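Local coordinates for protein proline dehydrogenase (Bradyrhizobium japonicum USDA 110, PDB 3HAZ) that probably oxidises proline to glutamate in two steps, as a flavin-dependent proline dehydrogenase joined to an NAD-dependent 1-pyrroline-5-carboxylate dehydrogenase in one chain, at residues T761-N765 / L883-V887; R793-L797 / N945-A949; I849-K853 / H873-L877; G915-H921 / V937-N943. One frame throughout, in Å; residues are numbered along the deposited sequence. Where two conformers were deposited one is given.

Contact 1: T761-N765 / L883-V887. With NAD (nicotinamide-adenine-dinucleotide), chain D.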
loop_
_atom_site.group_PDB
_atom_site.type_symbol
_atom_site.label_atom_id
_atom_site.label_comp_id
_atom_site.label_asym_id
_atom_site.label_seq_id
_atom_site.Cartn_x
_atom_site.Cartn_y
_atom_site.Cartn_z
ATOM N N THR A 761 -15.447 35.409 27.211
ATOM C CA THR A 761 -15.609 36.249 28.381
ATOM C C THR A 761 -15.048 35.549 29.626
ATOM O O THR A 761 -14.298 34.578 29.512
ATOM C CB THR A 761 -17.084 36.694 28.538
ATOM O OG1 THR A 761 -17.949 35.570 28.347
ATOM C CG2 THR A 761 -17.431 37.739 27.475
ATOM N N GLY A 762 -15.393 36.044 30.806
ATOM C CA GLY A 762 -14.719 35.597 32.012
ATOM C C GLY A 762 -15.077 34.203 32.495
ATOM O O GLY A 762 -15.618 33.377 31.754
ATOM N N GLY A 763 -14.750 33.937 33.755
ATOM C CA GLY A 763 -15.157 32.715 34.411
ATOM C C GLY A 763 -14.982 32.832 35.914
ATOM O O GLY A 763 -14.283 33.716 36.401
ATOM N N ILE A 764 -15.652 31.951 36.644
ATOM C CA ILE A 764 -15.351 31.724 38.050
ATOM C C ILE A 764 -14.827 30.296 38.100
ATOM O O ILE A 764 -15.577 29.340 38.308
ATOM C CB ILE A 764 -16.594 31.945 38.944
ATOM C CG1 ILE A 764 -17.171 33.343 38.683
ATOM C CG2 ILE A 764 -16.241 31.764 40.421
ATOM C CD1 ILE A 764 -18.402 33.697 39.505
ATOM N N ASN A 765 -13.529 30.159 37.854
ATOM C CA ASN A 765 -12.930 28.854 37.610
ATOM C C ASN A 765 -12.623 28.104 38.902
ATOM O O ASN A 765 -11.983 28.642 39.803
ATOM C CB ASN A 765 -11.675 29.010 36.743
ATOM C CG ASN A 765 -11.939 29.828 35.485
ATOM O OD1 ASN A 765 -12.928 29.609 34.788
ATOM N ND2 ASN A 765 -11.065 30.786 35.203
ATOM N N LEU A 883 -19.174 33.290 46.699
ATOM C CA LEU A 883 -18.437 33.859 45.571
ATOM C C LEU A 883 -19.371 34.005 44.377
ATOM O O LEU A 883 -19.812 33.011 43.803
ATOM C CB LEU A 883 -17.236 32.983 45.204
ATOM C CG LEU A 883 -16.339 33.493 44.072
ATOM C CD1 LEU A 883 -15.766 34.850 44.435
ATOM C CD2 LEU A 883 -15.213 32.496 43.757
ATOM N N THR A 884 -19.677 35.244 44.004
ATOM C CA THR A 884 -20.669 35.487 42.959
ATOM C C THR A 884 -20.144 36.248 41.743
ATOM O O THR A 884 -20.877 36.448 40.773
ATOM C CB THR A 884 -21.896 36.247 43.508
ATOM O OG1 THR A 884 -21.458 37.410 44.222
ATOM C CG2 THR A 884 -22.702 35.352 44.437
ATOM N N GLU A 885 -18.890 36.676 41.787
ATOM C CA GLU A 885 -18.334 37.412 40.658
ATOM C C GLU A 885 -16.947 36.911 40.306
ATOM O O GLU A 885 -16.258 36.322 41.139
ATOM C CB GLU A 885 -18.246 38.905 40.977
ATOM C CG GLU A 885 -19.115 39.361 42.128
ATOM C CD GLU A 885 -18.490 40.519 42.887
ATOM O OE1 GLU A 885 -18.071 41.500 42.230
ATOM O OE2 GLU A 885 -18.410 40.443 44.135
ATOM N N GLU A 886 -16.545 37.148 39.062
ATOM C CA GLU A 886 -15.156 36.974 38.680
ATOM C C GLU A 886 -14.366 38.156 39.236
ATOM O O GLU A 886 -14.622 39.306 38.879
ATOM C CB GLU A 886 -15.024 36.927 37.158
ATOM C CG GLU A 886 -13.597 36.683 36.655
ATOM C CD GLU A 886 -13.440 36.979 35.165
ATOM O OE1 GLU A 886 -13.985 38.004 34.706
ATOM O OE2 GLU A 886 -12.774 36.192 34.456
ATOM N N VAL A 887 -13.420 37.879 40.124
ATOM C CA VAL A 887 -12.553 38.922 40.657
ATOM C C VAL A 887 -11.180 38.757 40.022
ATOM O O VAL A 887 -10.480 37.771 40.274
ATOM C CB VAL A 887 -12.455 38.835 42.194
ATOM C CG1 VAL A 887 -11.831 40.107 42.765
ATOM C CG2 VAL A 887 -13.836 38.622 42.786
HETATM P PA NAD D . -13.619 44.650 29.054
HETATM O O1A NAD D . -15.151 44.092 28.873
HETATM O O2A NAD D . -13.562 45.592 30.183
HETATM O O5B NAD D . -13.201 45.426 27.636
HETATM C C5B NAD D . -12.345 44.764 26.714
HETATM C C4B NAD D . -12.398 45.423 25.327
HETATM O O4B NAD D . -13.745 45.833 24.876
HETATM C C3B NAD D . -11.583 46.774 25.191
HETATM O O3B NAD D . -10.700 46.951 24.125
HETATM C C2B NAD D . -12.667 47.807 25.480
HETATM O O2B NAD D . -12.372 49.183 25.389
HETATM C C1B NAD D . -13.772 47.246 24.695
HETATM N N9A NAD D . -15.070 47.785 25.127
HETATM C C8A NAD D . -15.399 48.269 26.352
HETATM N N7A NAD D . -16.765 48.673 26.311
HETATM C C5A NAD D . -17.257 48.416 25.011
HETATM C C6A NAD D . -18.504 48.617 24.429
HETATM N N6A NAD D . -19.582 49.192 25.217
HETATM N N1A NAD D . -18.715 48.273 23.133
HETATM C C2A NAD D . -17.685 47.724 22.387
HETATM N N3A NAD D . -16.456 47.527 22.957
HETATM C C4A NAD D . -16.243 47.875 24.273
HETATM O O3 NAD D . -12.547 43.376 29.267
HETATM P PN NAD D . -11.014 43.678 29.864
HETATM O O1N NAD D . -11.139 44.590 31.252
HETATM O O2N NAD D . -10.220 44.388 28.859
HETATM O O5D NAD D . -10.256 42.238 30.231
HETATM C C5D NAD D . -10.698 41.472 31.342
HETATM C C4D NAD D . -11.824 40.482 30.974
HETATM O O4D NAD D . -11.693 39.781 29.663
HETATM C C3D NAD D . -12.248 39.332 31.986
HETATM O O3D NAD D . -13.578 39.271 32.443
HETATM C C2D NAD D . -11.649 38.105 31.264
HETATM O O2D NAD D . -11.815 36.797 31.777
HETATM C C1D NAD D . -11.972 38.410 29.859
HETATM N N1N NAD D . -11.085 37.614 29.000
HETATM C C2N NAD D . -11.525 36.363 28.528
HETATM C C3N NAD D . -10.642 35.559 27.689
HETATM C C7N NAD D . -11.128 34.196 27.165
HETATM O O7N NAD D . -10.509 33.646 26.326
HETATM N N7N NAD D . -12.404 33.663 27.597
HETATM C C4N NAD D . -9.288 36.058 27.344
HETATM C C5N NAD D . -8.854 37.302 27.810
HETATM C C6N NAD D . -9.748 38.122 28.659
#

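Contact 2: R793-L797 / N945-A949. With NAD (nicotinamide-adenine-dinucleotide), chain D; SO4 (sulfate ion), chain E.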
loop_
_atom_site.group_PDB
_atom_site.type_symbol
_atom_site.label_atom_id
_atom_site.label_comp_id
_atom_site.label_asym_id
_atom_site.label_seq_id
_atom_site.Cartn_x
_atom_site.Cartn_y
_atom_site.Cartn_z
ATOM N N ARG A 793 -5.430 36.270 34.429
ATOM C CA ARG A 793 -5.736 35.390 33.311
ATOM C C ARG A 793 -7.184 34.970 33.442
ATOM O O ARG A 793 -7.688 34.780 34.541
ATOM C CB ARG A 793 -4.857 34.146 33.338
ATOM C CG ARG A 793 -3.377 34.412 33.235
ATOM C CD ARG A 793 -2.602 33.106 33.373
ATOM N NE ARG A 793 -1.165 33.298 33.212
ATOM C CZ ARG A 793 -0.481 32.936 32.132
ATOM N NH1 ARG A 793 -1.104 32.355 31.119
ATOM N NH2 ARG A 793 0.829 33.146 32.072
ATOM N N CYS A 794 -7.856 34.805 32.319
ATOM C CA CYS A 794 -9.258 34.405 32.303
ATOM C C CYS A 794 -9.416 32.971 32.789
ATOM O O CYS A 794 -10.457 32.594 33.324
ATOM C CB CYS A 794 -9.821 34.532 30.886
ATOM S SG CYS A 794 -8.791 33.755 29.616
ATOM N N SER A 795 -8.369 32.180 32.578
ATOM C CA SER A 795 -8.359 30.770 32.961
ATOM C C SER A 795 -8.027 30.556 34.441
ATOM O O SER A 795 -8.054 29.425 34.935
ATOM C CB SER A 795 -7.320 30.035 32.130
ATOM O OG SER A 795 -6.048 30.617 32.337
ATOM N N ALA A 796 -7.704 31.639 35.139
ATOM C CA ALA A 796 -7.160 31.551 36.495
ATOM C C ALA A 796 -8.096 30.869 37.477
ATOM O O ALA A 796 -9.322 31.016 37.406
ATOM C CB ALA A 796 -6.776 32.937 37.021
ATOM N N LEU A 797 -7.495 30.128 38.402
ATOM C CA LEU A 797 -8.231 29.488 39.479
ATOM C C LEU A 797 -8.777 30.530 40.455
ATOM O O LEU A 797 -8.027 31.362 40.972
ATOM C CB LEU A 797 -7.323 28.505 40.214
ATOM C CG LEU A 797 -7.922 27.844 41.459
ATOM C CD1 LEU A 797 -9.200 27.066 41.117
ATOM C CD2 LEU A 797 -6.891 26.936 42.090
ATOM N N ASN A 945 -1.672 22.374 36.315
ATOM C CA ASN A 945 -2.260 23.697 36.479
ATOM C C ASN A 945 -3.312 23.993 35.395
ATOM O O ASN A 945 -3.416 23.264 34.406
ATOM C CB ASN A 945 -1.179 24.774 36.531
ATOM C CG ASN A 945 -0.588 25.066 35.175
ATOM O OD1 ASN A 945 -1.303 25.152 34.182
ATOM N ND2 ASN A 945 0.727 25.225 35.125
ATOM N N MET A 946 -4.093 25.051 35.596
ATOM C CA MET A 946 -5.238 25.347 34.729
ATOM C C MET A 946 -4.965 26.433 33.682
ATOM O O MET A 946 -5.887 26.903 33.023
ATOM C CB MET A 946 -6.443 25.775 35.582
ATOM C CG MET A 946 -6.979 24.693 36.508
ATOM S SD MET A 946 -7.885 25.345 37.937
ATOM C CE MET A 946 -9.147 26.338 37.133
ATOM N N ILE A 947 -3.708 26.834 33.528
ATOM C CA ILE A 947 -3.394 27.998 32.716
ATOM C C ILE A 947 -2.425 27.713 31.563
ATOM O O ILE A 947 -1.826 26.647 31.481
ATOM C CB ILE A 947 -2.806 29.125 33.583
ATOM C CG1 ILE A 947 -1.431 28.720 34.117
ATOM C CG2 ILE A 947 -3.758 29.483 34.731
ATOM C CD1 ILE A 947 -0.681 29.867 34.769
ATOM N N GLY A 948 -2.289 28.686 30.668
ATOM C CA GLY A 948 -1.307 28.622 29.600
ATOM C C GLY A 948 -1.670 27.686 28.461
ATOM O O GLY A 948 -0.808 26.983 27.935
ATOM N N ALA A 949 -2.946 27.680 28.082
ATOM C CA ALA A 949 -3.411 26.873 26.964
ATOM C C ALA A 949 -2.496 27.074 25.762
ATOM O O ALA A 949 -2.117 28.202 25.443
ATOM C CB ALA A 949 -4.843 27.227 26.610
HETATM P PA NAD D . -13.619 44.650 29.054
HETATM O O1A NAD D . -15.151 44.092 28.873
HETATM O O2A NAD D . -13.562 45.592 30.183
HETATM O O5B NAD D . -13.201 45.426 27.636
HETATM C C5B NAD D . -12.345 44.764 26.714
HETATM C C4B NAD D . -12.398 45.423 25.327
HETATM O O4B NAD D . -13.745 45.833 24.876
HETATM C C3B NAD D . -11.583 46.774 25.191
HETATM O O3B NAD D . -10.700 46.951 24.125
HETATM C C2B NAD D . -12.667 47.807 25.480
HETATM O O2B NAD D . -12.372 49.183 25.389
HETATM C C1B NAD D . -13.772 47.246 24.695
HETATM N N9A NAD D . -15.070 47.785 25.127
HETATM C C8A NAD D . -15.399 48.269 26.352
HETATM N N7A NAD D . -16.765 48.673 26.311
HETATM C C5A NAD D . -17.257 48.416 25.011
HETATM C C6A NAD D . -18.504 48.617 24.429
HETATM N N6A NAD D . -19.582 49.192 25.217
HETATM N N1A NAD D . -18.715 48.273 23.133
HETATM C C2A NAD D . -17.685 47.724 22.387
HETATM N N3A NAD D . -16.456 47.527 22.957
HETATM C C4A NAD D . -16.243 47.875 24.273
HETATM O O3 NAD D . -12.547 43.376 29.267
HETATM P PN NAD D . -11.014 43.678 29.864
HETATM O O1N NAD D . -11.139 44.590 31.252
HETATM O O2N NAD D . -10.220 44.388 28.859
HETATM O O5D NAD D . -10.256 42.238 30.231
HETATM C C5D NAD D . -10.698 41.472 31.342
HETATM C C4D NAD D . -11.824 40.482 30.974
HETATM O O4D NAD D . -11.693 39.781 29.663
HETATM C C3D NAD D . -12.248 39.332 31.986
HETATM O O3D NAD D . -13.578 39.271 32.443
HETATM C C2D NAD D . -11.649 38.105 31.264
HETATM O O2D NAD D . -11.815 36.797 31.777
HETATM C C1D NAD D . -11.972 38.410 29.859
HETATM N N1N NAD D . -11.085 37.614 29.000
HETATM C C2N NAD D . -11.525 36.363 28.528
HETATM C C3N NAD D . -10.642 35.559 27.689
HETATM C C7N NAD D . -11.128 34.196 27.165
HETATM O O7N NAD D . -10.509 33.646 26.326
HETATM N N7N NAD D . -12.404 33.663 27.597
HETATM C C4N NAD D . -9.288 36.058 27.344
HETATM C C5N NAD D . -8.854 37.302 27.810
HETATM C C6N NAD D . -9.748 38.122 28.659
HETATM S S SO4 E . -4.350 31.190 29.559
HETATM O O1 SO4 E . -4.853 29.829 29.356
HETATM O O2 SO4 E . -5.466 32.130 29.453
HETATM O O3 SO4 E . -3.743 31.326 30.878
HETATM O O4 SO4 E . -3.335 31.477 28.549
#

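Contact 3: I849-K853 / H873-L877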
loop_
_atom_site.group_PDB
_atom_site.type_symbol
_atom_site.label_atom_id
_atom_site.label_comp_id
_atom_site.label_asym_id
_atom_site.label_seq_id
_atom_site.Cartn_x
_atom_site.Cartn_y
_atom_site.Cartn_z
ATOM N N ILE A 849 -11.382 42.368 48.615
ATOM C CA ILE A 849 -10.572 41.890 49.728
ATOM C C ILE A 849 -11.127 42.395 51.063
ATOM O O ILE A 849 -11.274 41.625 52.014
ATOM C CB ILE A 849 -9.096 42.295 49.557
ATOM C CG1 ILE A 849 -8.422 41.361 48.546
ATOM C CG2 ILE A 849 -8.365 42.259 50.904
ATOM C CD1 ILE A 849 -7.136 41.895 47.950
ATOM N N ALA A 850 -11.453 43.684 51.125
ATOM C CA ALA A 850 -12.032 44.260 52.336
ATOM C C ALA A 850 -13.322 43.536 52.718
ATOM O O ALA A 850 -13.529 43.182 53.878
ATOM C CB ALA A 850 -12.291 45.750 52.150
ATOM N N ARG A 851 -14.181 43.312 51.729
ATOM C CA ARG A 851 -15.446 42.621 51.948
ATOM C C ARG A 851 -15.240 41.184 52.428
ATOM O O ARG A 851 -15.920 40.720 53.344
ATOM C CB ARG A 851 -16.275 42.634 50.663
ATOM C CG ARG A 851 -17.620 41.935 50.774
ATOM N N MET A 852 -14.304 40.479 51.801
ATOM C CA MET A 852 -14.037 39.090 52.143
ATOM C C MET A 852 -13.478 38.959 53.554
ATOM O O MET A 852 -13.788 38.003 54.261
ATOM C CB MET A 852 -13.079 38.446 51.130
ATOM C CG MET A 852 -13.723 38.015 49.822
ATOM S SD MET A 852 -15.015 36.755 49.978
ATOM C CE MET A 852 -16.472 37.801 50.020
ATOM N N LYS A 853 -12.658 39.921 53.969
ATOM C CA LYS A 853 -12.135 39.905 55.332
ATOM C C LYS A 853 -13.242 39.912 56.393
ATOM O O LYS A 853 -13.066 39.352 57.474
ATOM C CB LYS A 853 -11.189 41.081 55.573
ATOM C CG LYS A 853 -9.851 40.961 54.879
ATOM C CD LYS A 853 -8.882 41.999 55.418
ATOM C CE LYS A 853 -7.652 42.106 54.537
ATOM N NZ LYS A 853 -6.934 43.381 54.790
ATOM N N HIS A 873 -3.997 36.570 47.987
ATOM C CA HIS A 873 -4.865 36.463 49.143
ATOM C C HIS A 873 -5.565 35.119 49.082
ATOM O O HIS A 873 -5.915 34.644 48.004
ATOM C CB HIS A 873 -5.904 37.590 49.151
ATOM C CG HIS A 873 -5.390 38.893 49.683
ATOM N ND1 HIS A 873 -4.541 39.709 48.967
ATOM C CD2 HIS A 873 -5.624 39.531 50.855
ATOM C CE1 HIS A 873 -4.264 40.787 49.677
ATOM N NE2 HIS A 873 -4.907 40.703 50.828
ATOM N N ILE A 874 -5.766 34.504 50.240
ATOM C CA ILE A 874 -6.528 33.274 50.302
ATOM C C ILE A 874 -7.628 33.419 51.337
ATOM O O ILE A 874 -7.359 33.672 52.514
ATOM C CB ILE A 874 -5.646 32.070 50.676
ATOM C CG1 ILE A 874 -4.486 31.935 49.684
ATOM C CG2 ILE A 874 -6.490 30.804 50.713
ATOM C CD1 ILE A 874 -3.356 31.044 50.177
ATOM N N PHE A 875 -8.868 33.268 50.888
ATOM C CA PHE A 875 -10.009 33.261 51.790
ATOM C C PHE A 875 -10.667 31.898 51.727
ATOM O O PHE A 875 -10.694 31.257 50.672
ATOM C CB PHE A 875 -11.034 34.332 51.400
ATOM C CG PHE A 875 -10.533 35.731 51.548
ATOM C CD1 PHE A 875 -10.079 36.437 50.445
ATOM C CD2 PHE A 875 -10.514 36.346 52.790
ATOM C CE1 PHE A 875 -9.610 37.728 50.584
ATOM C CE2 PHE A 875 -10.050 37.634 52.931
ATOM C CZ PHE A 875 -9.600 38.327 51.828
ATOM N N GLU A 876 -11.197 31.457 52.859
ATOM C CA GLU A 876 -12.012 30.252 52.882
ATOM C C GLU A 876 -13.466 30.644 53.093
ATOM O O GLU A 876 -13.797 31.386 54.019
ATOM C CB GLU A 876 -11.547 29.273 53.970
ATOM C CG GLU A 876 -12.497 28.092 54.166
ATOM C CD GLU A 876 -11.918 26.994 55.047
ATOM O OE1 GLU A 876 -10.757 27.120 55.489
ATOM O OE2 GLU A 876 -12.625 25.996 55.286
ATOM N N LEU A 877 -14.320 30.150 52.211
ATOM C CA LEU A 877 -15.746 30.405 52.262
ATOM C C LEU A 877 -16.424 29.270 53.006
ATOM O O LEU A 877 -15.955 28.132 52.972
ATOM C CB LEU A 877 -16.304 30.437 50.835
ATOM C CG LEU A 877 -16.280 31.707 49.982
ATOM C CD1 LEU A 877 -15.184 32.679 50.414
ATOM C CD2 LEU A 877 -16.175 31.334 48.481
HETATM O O HOH W 1 -4.759 42.917 52.402
#

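Contact 4: G915-H921 / V937-N943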
loop_
_atom_site.group_PDB
_atom_site.type_symbol
_atom_site.label_atom_id
_atom_site.label_comp_id
_atom_site.label_asym_id
_atom_site.label_seq_id
_atom_site.Cartn_x
_atom_site.Cartn_y
_atom_site.Cartn_z
ATOM N N GLY A 915 -18.298 28.772 32.655
ATOM C CA GLY A 915 -17.781 27.477 32.242
ATOM C C GLY A 915 -16.534 27.569 31.389
ATOM O O GLY A 915 -16.509 27.092 30.257
ATOM N N LEU A 916 -15.491 28.185 31.933
ATOM C CA LEU A 916 -14.255 28.385 31.187
ATOM C C LEU A 916 -13.228 27.286 31.481
ATOM O O LEU A 916 -13.017 26.397 30.655
ATOM C CB LEU A 916 -13.679 29.777 31.468
ATOM C CG LEU A 916 -12.532 30.222 30.555
ATOM C CD1 LEU A 916 -12.894 30.033 29.079
ATOM C CD2 LEU A 916 -12.194 31.673 30.839
ATOM N N THR A 917 -12.586 27.338 32.647
ATOM C CA THR A 917 -11.656 26.267 33.027
ATOM C C THR A 917 -12.074 25.549 34.309
ATOM O O THR A 917 -12.715 26.130 35.192
ATOM C CB THR A 917 -10.192 26.766 33.193
ATOM O OG1 THR A 917 -10.143 27.816 34.169
ATOM C CG2 THR A 917 -9.643 27.284 31.871
ATOM N N LEU A 918 -11.687 24.281 34.402
ATOM C CA LEU A 918 -11.882 23.495 35.607
ATOM C C LEU A 918 -10.656 22.624 35.862
ATOM O O LEU A 918 -10.164 21.954 34.957
ATOM C CB LEU A 918 -13.123 22.613 35.483
ATOM C CG LEU A 918 -13.240 21.589 36.616
ATOM C CD1 LEU A 918 -13.646 22.272 37.918
ATOM C CD2 LEU A 918 -14.205 20.479 36.271
ATOM N N GLY A 919 -10.162 22.644 37.096
ATOM C CA GLY A 919 -9.058 21.787 37.483
ATOM C C GLY A 919 -9.543 20.596 38.289
ATOM O O GLY A 919 -10.430 20.738 39.128
ATOM N N VAL A 920 -8.972 19.421 38.029
ATOM C CA VAL A 920 -9.268 18.230 38.820
ATOM C C VAL A 920 -7.974 17.544 39.237
ATOM O O VAL A 920 -7.165 17.164 38.391
ATOM C CB VAL A 920 -10.127 17.195 38.054
ATOM C CG1 VAL A 920 -10.453 15.996 38.958
ATOM C CG2 VAL A 920 -11.399 17.827 37.525
ATOM N N HIS A 921 -7.783 17.398 40.544
ATOM C CA HIS A 921 -6.621 16.701 41.080
ATOM C C HIS A 921 -7.068 15.452 41.818
ATOM O O HIS A 921 -7.731 15.537 42.854
ATOM C CB HIS A 921 -5.824 17.604 42.019
ATOM C CG HIS A 921 -4.625 18.229 41.382
ATOM N ND1 HIS A 921 -4.704 19.356 40.591
ATOM C CD2 HIS A 921 -3.318 17.877 41.406
ATOM C CE1 HIS A 921 -3.495 19.677 40.164
ATOM N NE2 HIS A 921 -2.637 18.800 40.651
ATOM N N VAL A 937 -17.861 22.711 31.222
ATOM C CA VAL A 937 -16.728 23.625 31.113
ATOM C C VAL A 937 -15.904 23.406 29.843
ATOM O O VAL A 937 -15.721 22.275 29.411
ATOM C CB VAL A 937 -15.820 23.448 32.346
ATOM C CG1 VAL A 937 -14.659 24.414 32.303
ATOM C CG2 VAL A 937 -16.645 23.659 33.613
ATOM N N GLY A 938 -15.388 24.490 29.265
ATOM C CA GLY A 938 -14.657 24.408 28.007
ATOM C C GLY A 938 -13.302 23.713 28.078
ATOM O O GLY A 938 -12.923 22.973 27.171
ATOM N N ASN A 939 -12.565 23.955 29.158
ATOM C CA ASN A 939 -11.224 23.404 29.305
ATOM C C ASN A 939 -11.060 22.762 30.673
ATOM O O ASN A 939 -11.162 23.435 31.707
ATOM C CB ASN A 939 -10.159 24.489 29.089
ATOM C CG ASN A 939 -10.015 24.887 27.621
ATOM O OD1 ASN A 939 -10.779 25.702 27.105
ATOM N ND2 ASN A 939 -9.018 24.321 26.951
ATOM N N ILE A 940 -10.841 21.452 30.669
ATOM C CA ILE A 940 -10.648 20.685 31.896
ATOM C C ILE A 940 -9.190 20.239 31.968
ATOM O O ILE A 940 -8.650 19.660 31.020
ATOM C CB ILE A 940 -11.619 19.480 31.949
ATOM C CG1 ILE A 940 -13.069 19.985 31.881
ATOM C CG2 ILE A 940 -11.392 18.628 33.202
ATOM C CD1 ILE A 940 -14.105 18.887 31.890
ATOM N N TYR A 941 -8.544 20.560 33.080
ATOM C CA TYR A 941 -7.148 20.206 33.292
ATOM C C TYR A 941 -7.036 19.243 34.475
ATOM O O TYR A 941 -7.492 19.542 35.584
ATOM C CB TYR A 941 -6.324 21.458 33.579
ATOM C CG TYR A 941 -6.171 22.411 32.410
ATOM C CD1 TYR A 941 -6.962 23.554 32.306
ATOM C CD2 TYR A 941 -5.213 22.181 31.427
ATOM C CE1 TYR A 941 -6.806 24.440 31.248
ATOM C CE2 TYR A 941 -5.052 23.056 30.364
ATOM C CZ TYR A 941 -5.849 24.183 30.274
ATOM O OH TYR A 941 -5.679 25.046 29.206
ATOM N N VAL A 942 -6.424 18.093 34.232
ATOM C CA VAL A 942 -6.349 17.042 35.234
ATOM C C VAL A 942 -4.922 16.850 35.737
ATOM O O VAL A 942 -4.014 16.550 34.960
ATOM C CB VAL A 942 -6.885 15.711 34.668
ATOM C CG1 VAL A 942 -6.826 14.597 35.732
ATOM C CG2 VAL A 942 -8.305 15.905 34.159
ATOM N N ASN A 943 -4.729 17.042 37.038
ATOM C CA ASN A 943 -3.439 16.787 37.664
ATOM C C ASN A 943 -2.334 17.679 37.105
ATOM O O ASN A 943 -1.179 17.270 37.014
ATOM C CB ASN A 943 -3.068 15.301 37.543
ATOM C CG ASN A 943 -3.949 14.407 38.414
ATOM O OD1 ASN A 943 -4.564 14.874 39.376
ATOM N ND2 ASN A 943 -4.016 13.118 38.078
#

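Contact 1: T761-N765 / L883-V887
One carboxylate, that of Glu886, is gripped by the backbone of Gly763 and by a cofactor ribose together. The N-H of Gly763 reaches OE2 of Glu886 over 3.1 Å, coming from above the carboxylate plane, 74° out of it, while the nicotinamide ribose of NAD gives a hydroxyl to each oxygen: O3D lies 2.6 Å from Glu886 OE1 and O2D 2.9 Å from Glu886 OE2. CG stands anti to the backbone N (chi1 -177°) and the chain stays extended beyond it, which carries the carboxylate past Gly763 O to the sugar. A side chain on Gly762 would run into OE1 of Glu886. In this aldehyde dehydrogenase module the loop 761-765 follows the strand bearing Glu760, the predicted active-site glutamate, and Thr761 O accepts the carboxamide N7N of the nicotinamide at 2.8 Å. An alanine in place of Glu886 would probably leave the two ribose hydroxyls and the Gly763 N-H without their carboxylate acceptors, and the ribose freer to turn. Farther from the cofactor the contact is apolar: Ile764 and Leu883 lie side by side, running opposite ways, CG2 of Ile764 lying 3.6 Å from CD2 of Leu883, and CD1 of Ile764 rests on the backbone of Glu885.

Contact 2: R793-L797 / N945-A949
Arg793 and Ile947 cross at about a right angle, with CD1 of the isoleucine 3.8 Å from NE of the arginine, over one face of the guanidinium and displaced toward its rim. Nearby, CG2 of Ile947 packs against OG of Ser795 at 3.5 Å. An apolar patch forms where Leu797 meets Met946: CD1 of Leu797 is 3.8 Å from SD of Met946, whose chain bends at its last torsion (chi3 56°) and lays CE alongside the backbone of Ser795 and Leu797. No hydrogen bond joins the two segments directly; a sulfate, probably from the crystallisation liquor, bridges them. Its O3 accepts from Arg793 NH1 at 2.8 Å, at the guanidinium edge, from Ser795 OG at 2.8 Å and from Gly948 N at 3.0 Å. The sulfate O1 accepts from Ala949 N. This anion site adjoins Cys794, the predicted catalytic cysteine of the aldehyde dehydrogenase fold, which a type I turn from Arg793 to Ala796 places beside the nicotinamide. As in relatives, the anion may mark where the substrate carboxylate is held. Asp606 forms a salt bridge with Arg793 NH2. Within 945-949, an Asx turn precedes Ile947: Asn945 OD1 accepts the Ile947 N-H from above its carbonyl plane, at 3.0 Å.

Contact 3: I849-K853 / H873-L877
Met852 drops its CB onto the middle of the Phe875 ring, 3.4 Å from the centroid and only 4° off the normal, so the helix 849-853 meets the strand 873-876 through a CH-pi contact almost straight over the ring. Around this bump the helix surface follows the ring: Ile849 O and Lys853 N approach obliquely, and CG of Lys853 lies at the ring edge, in plane. Beyond CB the methionine bends at chi2 (-62°) and chi3, which lifts SD above the same face at 5.2 Å from the Phe875 centroid, a distant Met-aromatic contact, and turns it to CD1 of Leu877. Nearly one turn earlier Ile849 makes the second bump. Its CD1 lies over one face of the His873 ring, 3.6 Å from the centroid, a second CH-pi contact, and its CG2 reaches the NE2 and CD2 side. The axes of the two short segments approach to 9.8 Å at 36°; helix 839-855 lies against the sheet whose outermost strand on this side is 857-861. An alanine in place of Phe875 would probably open a gap beneath Met852 and leave its CB without a surface to rest on. At the margin a water bonds NE2 of His873 at 2.7 Å and weakly Lys853 NZ; ND1 of His873 binds Ala871 O. With no direct hydrogen bond between the segments, the chemistry implies that ring faces and aliphatic carbons supply most of the adhesion.

Contact 4: G915-H921 / V937-N943
With chi1 at -178°, Val937 turns CG1 opposite its own N, which brings that methyl to 3.1 Å from Leu916 O and beside CB of Leu918. At the other end Asn943, with backbone angles of 62° and 33°, lays its CA over the centre of the His921 ring, 3.8 Å from the centroid; Asn943 OD1 accepts from Ser922 N. Between these ends strands 917-921 and 939-942 run parallel, the two strands of a beta-alpha-beta crossover whose helix 925-934 covers the face bearing Leu918, Val920, Ile940 and Val942. Six backbone bonds knit the two segments, among them Tyr941 N to Leu918 O at 2.8 Å and Leu918 N to Asn939 O at 2.9 Å; Val920 N continues the series to Tyr941 O. On the face of Thr917 and Tyr941, CG2 of Thr917 meets the tyrosine ring at its edge, 4.1 Å from CE1. Strand 939-942 also pairs in parallel with a strand of a second subunit, so the sheet continues across the interface.

How the contacts relate
Contacts 1, 2 and 4 meet around the predicted active-site Cys794, with Asn765 of contact 1 as the joint: its ND2 lies 2.7 Å from Cys794 O and 2.8 Å from Ala796 O, and its OD1 3.1 Å from Thr917 N of contact 4. Contacts 2 and 4, with centres 9 Å apart, are tied by Thr917 OG1 and Ser795 O at 2.7 Å. NAD touches contacts 1 and 2 and also Leu916 of contact 4. Contact 3 stands apart, away from the annotated sites, its centre about 21 Å from that of contact 2, yet Leu877 packs on Leu883 of contact 1, and contact 3 reaches the same sheet as contact 4.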